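Local coordinates for dihydrodipicolinate synthase (Agrobacterium tumefaciens, PDB 3B4U), which probably catalyses the condensation of pyruvate with aspartate semialdehyde, an aldol-type step on the route to lysine, on a TIM-barrel scaffold, at residues T20-I23 and D24-I27; E195-L198 and A199-V202; P275-R278 and R279-E282. All blocks are in the same frame, centred on the assembly; numbering follows the deposited sequence.

Interaction 1: T20-I23 and D24-I27; sequences TVDI and DAMI
The backbone passes through an inverse gamma turn centred on Asp22 and then enters the first helical turn, where Met26 N bonds to Asp22 O at 2.9 Å and Ile27 N bonds to Ile23 O at 2.9 Å. Asp22 is the N-cap of helix 23-35, the helix that follows the first strand of the TIM barrel. Its CG stands anti to the backbone N (chi1 -169°), which folds the carboxylate over the start of the helix. OD1 takes the N-H of Ala25 at 3.1 Å. The bond is fairly straight, but the donor comes from above the carboxylate plane. The same OD1 lies 3.4 Å from Ala25 CB. A water 2.8 Å from Asp22 OD1 also accepts from Asp24 N at 3.0 Å. One carboxylate oxygen therefore serves two amides of the first turn, one directly and one through water. On the apolar side, Ile23 and Met26 lean on helix 57-67, touching Ser64 and Phe65 respectively. Ile23 CG1 meets Ile27 CD1 one turn on, and the two chains cross at a slant. Met26 SD, on an extended chain, lies 3.8 Å from Val21 CG1.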
loop_
_atom_site.group_PDB
_atom_site.type_symbol
_atom_site.label_atom_id
_atom_site.label_comp_id
_atom_site.label_asym_id
_atom_site.label_seq_id
_atom_site.Cartn_x
_atom_site.Cartn_y
_atom_site.Cartn_z
ATOM N N THR B 20 -18.281 9.287 -6.263
ATOM C CA THR B 20 -17.350 10.426 -6.396
ATOM C C THR B 20 -17.327 11.247 -5.096
ATOM O O THR B 20 -18.246 11.167 -4.288
ATOM C CB THR B 20 -17.710 11.322 -7.571
ATOM O OG1 THR B 20 -18.995 11.898 -7.364
ATOM C CG2 THR B 20 -17.705 10.532 -8.879
ATOM N N VAL B 21 -16.277 12.026 -4.894
ATOM C CA VAL B 21 -16.153 12.865 -3.710
ATOM C C VAL B 21 -17.126 14.025 -3.780
ATOM O O VAL B 21 -17.242 14.674 -4.808
ATOM C CB VAL B 21 -14.696 13.323 -3.547
ATOM C CG1 VAL B 21 -14.561 14.366 -2.383
ATOM C CG2 VAL B 21 -13.789 12.124 -3.300
ATOM N N ASP B 22 -17.847 14.271 -2.696
ATOM C CA ASP B 22 -18.703 15.467 -2.567
ATOM C C ASP B 22 -17.851 16.600 -2.085
ATOM O O ASP B 22 -17.679 16.831 -0.893
ATOM C CB ASP B 22 -19.867 15.181 -1.627
ATOM C CG ASP B 22 -20.916 16.258 -1.639
ATOM O OD1 ASP B 22 -20.581 17.413 -1.894
ATOM O OD2 ASP B 22 -22.090 15.956 -1.333
ATOM N N ILE B 23 -17.251 17.299 -3.033
ATOM C CA ILE B 23 -16.260 18.292 -2.686
ATOM C C ILE B 23 -16.860 19.459 -1.891
ATOM O O ILE B 23 -16.240 19.941 -0.935
ATOM C CB ILE B 23 -15.508 18.793 -3.942
ATOM C CG1 ILE B 23 -14.344 19.695 -3.558
ATOM C CG2 ILE B 23 -16.433 19.555 -4.912
ATOM C CD1 ILE B 23 -13.321 19.076 -2.660
ATOM N N ASP B 24 -18.078 19.883 -2.217
ATOM C CA ASP B 24 -18.673 20.968 -1.446
ATOM C C ASP B 24 -18.917 20.552 -0.009
ATOM O O ASP B 24 -18.652 21.350 0.897
ATOM C CB ASP B 24 -19.995 21.457 -2.084
ATOM C CG ASP B 24 -19.803 22.134 -3.435
ATOM O OD1 ASP B 24 -18.670 22.505 -3.797
ATOM O OD2 ASP B 24 -20.837 22.324 -4.115
ATOM N N ALA B 25 -19.426 19.351 0.196
ATOM C CA ALA B 25 -19.657 18.850 1.558
ATOM C C ALA B 25 -18.344 18.712 2.315
ATOM O O ALA B 25 -18.277 19.005 3.525
ATOM C CB ALA B 25 -20.368 17.501 1.533
ATOM N N MET B 26 -17.282 18.325 1.602
ATOM C CA MET B 26 -15.985 18.140 2.236
ATOM C C MET B 26 -15.417 19.456 2.723
ATOM O O MET B 26 -14.917 19.563 3.847
ATOM C CB MET B 26 -15.051 17.447 1.258
ATOM C CG MET B 26 -13.772 16.974 1.879
ATOM S SD MET B 26 -12.738 16.014 0.555
ATOM C CE MET B 26 -11.161 15.658 1.609
ATOM N N ILE B 27 -15.509 20.469 1.864
ATOM C CA ILE B 27 -15.021 21.790 2.211
ATOM C C ILE B 27 -15.840 22.381 3.358
ATOM O O ILE B 27 -15.306 22.983 4.266
ATOM C CB ILE B 27 -15.011 22.705 0.968
ATOM C CG1 ILE B 27 -13.903 22.227 0.031
ATOM C CG2 ILE B 27 -14.838 24.145 1.334
ATOM C CD1 ILE B 27 -13.942 22.782 -1.382
HETATM O O HOH W 1 -19.943 18.798 -4.231
#

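Interaction 2: E195-L198 and A199-V202; sequences ERDL and ARGV
Two torsions bring Asp197 and Arg200 together. The Asp197 carboxylate lies beside its own backbone N (chi1 -72°), while the Arg200 chain starts on the far side from its N (chi1 -175°) and stays extended as far as NE. The two side chains run alongside each other, pointing the same way. Arg200 NH2 donates to Asp197 OD1 at 3.1 Å in a salt bridge. The oxygen lies at the edge of the guanidinium and in its plane, but the donor stands above the carboxylate plane. The two flat groups are turned 56° apart, a single-bond contact and not a paired, coplanar one. Arg200 CD also passes 3.4 Å from Asp197 OD1.

The contact lies on helix 195-203, which follows strand 189-192 of the barrel. Here the turns are opened by water. One water links Glu195 O to Ala199 N, and another links Arg196 O to Arg200 N, each accepting from its amide at 3.0 Å. They stand where direct bonds between residues four apart would be expected. Regular helix bonding follows, with Gly201 N bound to Asp197 O and Val202 N bound to Leu198 O, both at 2.9 Å.

On another face, Leu198 CD1 lies 4.1 Å from Val202 CG2, the two chains side by side. Leu198 also packs on Met224 and Ala225 of helix 218-225. Arg200 has a further partner in Trp175, through a cation-pi contact.

Chemically, the opposite charges of Asp197 and Arg200 probably offset each other. The guanidinium has two partners, the carboxylate of Asp197 and the ring of Trp175.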
loop_
_atom_site.group_PDB
_atom_site.type_symbol
_atom_site.label_atom_id
_atom_site.label_comp_id
_atom_site.label_asym_id
_atom_site.label_seq_id
_atom_site.Cartn_x
_atom_site.Cartn_y
_atom_site.Cartn_z
ATOM N N GLU B 195 -5.977 8.390 22.228
ATOM C CA GLU B 195 -6.650 9.417 23.045
ATOM C C GLU B 195 -6.350 9.274 24.520
ATOM O O GLU B 195 -6.211 10.286 25.185
ATOM C CB GLU B 195 -8.165 9.351 22.832
ATOM C CG GLU B 195 -8.605 9.979 21.558
ATOM C CD GLU B 195 -8.411 9.127 20.383
ATOM O OE1 GLU B 195 -8.104 7.879 20.486
ATOM O OE2 GLU B 195 -8.611 9.739 19.288
ATOM N N ARG B 196 -6.213 8.064 25.029
ATOM C CA ARG B 196 -5.904 7.903 26.442
ATOM C C ARG B 196 -4.617 8.566 26.880
ATOM O O ARG B 196 -4.480 8.961 28.050
ATOM C CB ARG B 196 -5.924 6.443 26.859
ATOM C CG ARG B 196 -4.824 5.685 26.304
ATOM C CD ARG B 196 -4.813 4.210 26.761
ATOM N NE ARG B 196 -3.918 3.498 25.865
ATOM C CZ ARG B 196 -3.465 2.255 25.975
ATOM N NH1 ARG B 196 -3.767 1.510 27.008
ATOM N NH2 ARG B 196 -2.659 1.782 25.028
ATOM N N ASP B 197 -3.651 8.709 25.961
ATOM C CA ASP B 197 -2.381 9.364 26.319
ATOM C C ASP B 197 -2.157 10.717 25.699
ATOM O O ASP B 197 -1.109 11.293 25.887
ATOM C CB ASP B 197 -1.223 8.448 26.007
ATOM C CG ASP B 197 -1.155 7.275 27.010
ATOM O OD1 ASP B 197 -1.495 7.419 28.204
ATOM O OD2 ASP B 197 -0.702 6.248 26.608
ATOM N N LEU B 198 -3.172 11.265 25.031
ATOM C CA LEU B 198 -3.037 12.548 24.362
ATOM C C LEU B 198 -2.788 13.694 25.333
ATOM O O LEU B 198 -1.798 14.394 25.232
ATOM C CB LEU B 198 -4.265 12.807 23.497
ATOM C CG LEU B 198 -4.341 14.190 22.826
ATOM C CD1 LEU B 198 -3.115 14.466 21.984
ATOM C CD2 LEU B 198 -5.641 14.230 22.019
ATOM N N ALA B 199 -3.671 13.871 26.313
ATOM C CA ALA B 199 -3.493 14.988 27.244
ATOM C C ALA B 199 -2.234 14.789 28.084
ATOM O O ALA B 199 -1.470 15.713 28.303
ATOM C CB ALA B 199 -4.754 15.193 28.117
ATOM N N ARG B 200 -2.009 13.554 28.535
ATOM C CA ARG B 200 -0.798 13.184 29.277
ATOM C C ARG B 200 0.459 13.560 28.515
ATOM O O ARG B 200 1.396 14.136 29.052
ATOM C CB ARG B 200 -0.814 11.672 29.492
ATOM C CG ARG B 200 0.286 11.100 30.328
ATOM C CD ARG B 200 0.231 9.587 30.216
ATOM N NE ARG B 200 1.132 8.917 31.136
ATOM C CZ ARG B 200 1.288 7.592 31.169
ATOM N NH1 ARG B 200 2.094 7.035 32.066
ATOM N NH2 ARG B 200 0.624 6.829 30.321
ATOM N N GLY B 201 0.460 13.282 27.224
ATOM C CA GLY B 201 1.590 13.589 26.381
ATOM C C GLY B 201 1.758 15.064 26.102
ATOM O O GLY B 201 2.876 15.572 26.094
ATOM N N VAL B 202 0.650 15.784 25.933
ATOM C CA VAL B 202 0.688 17.227 25.787
ATOM C C VAL B 202 1.310 17.856 27.035
ATOM O O VAL B 202 2.112 18.777 26.943
ATOM C CB VAL B 202 -0.715 17.772 25.465
ATOM C CG1 VAL B 202 -0.801 19.292 25.604
ATOM C CG2 VAL B 202 -1.119 17.332 24.042
HETATM O O HOH W 2 -5.859 12.025 27.225
HETATM O O HOH W 3 -4.257 11.870 29.449
#

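Interaction 3: P275-R278 and R279-E282; sequences PEDR and RQIE
Ile281 packs back against the carbonyls of the preceding turn. Its CB lies 3.6 Å from Arg278 O and equally far from Asp277 O. CG1 comes closer, 3.3 Å from Asp277 O, because it stands beside the backbone N of Ile281 (chi1 -72°). CD1, at the tip, is still within 3.6 Å of Asp277 O. The side chain therefore runs past the same oxygen that accepts the N-H of Ile281 at 2.9 Å. Beyond the two segments it presses on Leu241, Phe244 and Leu253.

The turn belongs to helix 275-289, the last helix of the chain. It sits in the C-terminal helical region that follows the barrel strands, as in other members of this family. Bonds between residues four apart run through it without a break. Arg279 N binds Pro275 O, Gln280 N binds Glu276 O, and Glu282 N binds Arg278 O. Ahead of them, Ser274 OG is hydrogen-bonded to Asp277 N.

On the outer side, Arg279 CG lies 3.4 Å from Pro275 O, while the rest of its chain bends away. Arg278 and Glu282 form an ion pair beside helix 246-258. Its geometry is doubtful, since the model places Arg278 NE and Glu282 OE2 too close together. Arg278 touches Val252 and Ser255 of that helix, and Glu282 touches His256.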
loop_
_atom_site.group_PDB
_atom_site.type_symbol
_atom_site.label_atom_id
_atom_site.label_comp_id
_atom_site.label_asym_id
_atom_site.label_seq_id
_atom_site.Cartn_x
_atom_site.Cartn_y
_atom_site.Cartn_z
ATOM N N PRO B 275 -27.553 -0.635 9.911
ATOM C CA PRO B 275 -28.482 0.164 10.713
ATOM C C PRO B 275 -28.451 -0.207 12.202
ATOM O O PRO B 275 -28.380 0.666 13.063
ATOM C CB PRO B 275 -29.847 -0.155 10.074
ATOM C CG PRO B 275 -29.466 -0.424 8.657
ATOM C CD PRO B 275 -28.229 -1.203 8.725
ATOM N N GLU B 276 -28.499 -1.495 12.498
ATOM C CA GLU B 276 -28.462 -1.930 13.883
ATOM C C GLU B 276 -27.162 -1.459 14.554
ATOM O O GLU B 276 -27.186 -0.958 15.684
ATOM C CB GLU B 276 -28.599 -3.453 13.932
ATOM C CG GLU B 276 -28.500 -4.027 15.307
ATOM C CD GLU B 276 -28.607 -5.527 15.345
ATOM O OE1 GLU B 276 -28.139 -6.188 14.395
ATOM O OE2 GLU B 276 -29.122 -6.060 16.362
ATOM N N ASP B 277 -26.033 -1.599 13.867
ATOM C CA ASP B 277 -24.763 -1.214 14.480
ATOM C C ASP B 277 -24.634 0.301 14.600
ATOM O O ASP B 277 -24.055 0.814 15.555
ATOM C CB ASP B 277 -23.591 -1.745 13.658
ATOM C CG ASP B 277 -23.368 -3.221 13.842
ATOM O OD1 ASP B 277 -23.958 -3.804 14.766
ATOM O OD2 ASP B 277 -22.543 -3.766 13.084
ATOM N N ARG B 278 -25.199 1.029 13.654
ATOM C CA ARG B 278 -25.254 2.481 13.763
ATOM C C ARG B 278 -26.014 2.903 15.010
ATOM O O ARG B 278 -25.612 3.826 15.705
ATOM C CB ARG B 278 -25.876 3.124 12.515
ATOM C CG ARG B 278 -26.272 4.583 12.715
ATOM C CD ARG B 278 -26.305 5.413 11.446
ATOM N NE ARG B 278 -26.751 6.790 11.728
ATOM C CZ ARG B 278 -26.576 7.851 10.931
ATOM N NH1 ARG B 278 -27.035 9.053 11.326
ATOM N NH2 ARG B 278 -25.945 7.736 9.765
ATOM N N ARG B 279 -27.120 2.237 15.294
ATOM C CA ARG B 279 -27.870 2.581 16.487
ATOM C C ARG B 279 -27.038 2.311 17.741
ATOM O O ARG B 279 -27.105 3.076 18.715
ATOM C CB ARG B 279 -29.196 1.830 16.512
ATOM C CG ARG B 279 -30.179 2.309 15.423
ATOM C CD ARG B 279 -30.790 3.691 15.683
ATOM N NE ARG B 279 -31.498 3.744 16.970
ATOM C CZ ARG B 279 -32.207 4.783 17.426
ATOM N NH1 ARG B 279 -32.356 5.891 16.704
ATOM N NH2 ARG B 279 -32.789 4.698 18.618
ATOM N N GLN B 280 -26.234 1.264 17.738
ATOM C CA GLN B 280 -25.371 0.979 18.890
ATOM C C GLN B 280 -24.307 2.069 19.055
ATOM O O GLN B 280 -24.023 2.536 20.174
ATOM C CB GLN B 280 -24.724 -0.390 18.735
ATOM C CG GLN B 280 -25.696 -1.563 18.708
ATOM C CD GLN B 280 -25.001 -2.891 18.512
ATOM O OE1 GLN B 280 -24.033 -3.200 19.212
ATOM N NE2 GLN B 280 -25.509 -3.702 17.578
ATOM N N ILE B 281 -23.734 2.506 17.940
ATOM C CA ILE B 281 -22.712 3.556 17.971
ATOM C C ILE B 281 -23.293 4.880 18.453
ATOM O O ILE B 281 -22.739 5.549 19.328
ATOM C CB ILE B 281 -22.137 3.708 16.579
ATOM C CG1 ILE B 281 -21.256 2.506 16.246
ATOM C CG2 ILE B 281 -21.312 4.998 16.440
ATOM C CD1 ILE B 281 -20.929 2.392 14.747
ATOM N N GLU B 282 -24.455 5.225 17.934
ATOM C CA GLU B 282 -25.121 6.453 18.361
ATOM C C GLU B 282 -25.477 6.387 19.840
ATOM O O GLU B 282 -25.323 7.364 20.553
ATOM C CB GLU B 282 -26.361 6.715 17.503
ATOM C CG GLU B 282 -26.020 7.029 16.034
ATOM C CD GLU B 282 -27.195 6.918 15.100
ATOM O OE1 GLU B 282 -28.286 6.564 15.550
ATOM O OE2 GLU B 282 -27.004 7.184 13.898
#

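In the fold
The three contacts come in series along the chain, and none touches another. Interaction 1 starts helix 23-35, after the first barrel strand, 6-10. Interaction 2 lies on helix 195-203, after strand 189-192. These two are on opposite sides of the chain's centre, with their own centres 32 Å apart. Interaction 3 lies on helix 275-289, beyond the last barrel strand, 208-211. Its centre is 25 Å from that of interaction 1 and 28 Å from that of interaction 2. Two contacts thus belong to helices in the outer layer of the barrel. The third lies within the closing helix, whose side chains also meet helix 246-258 in the C-terminal helical region.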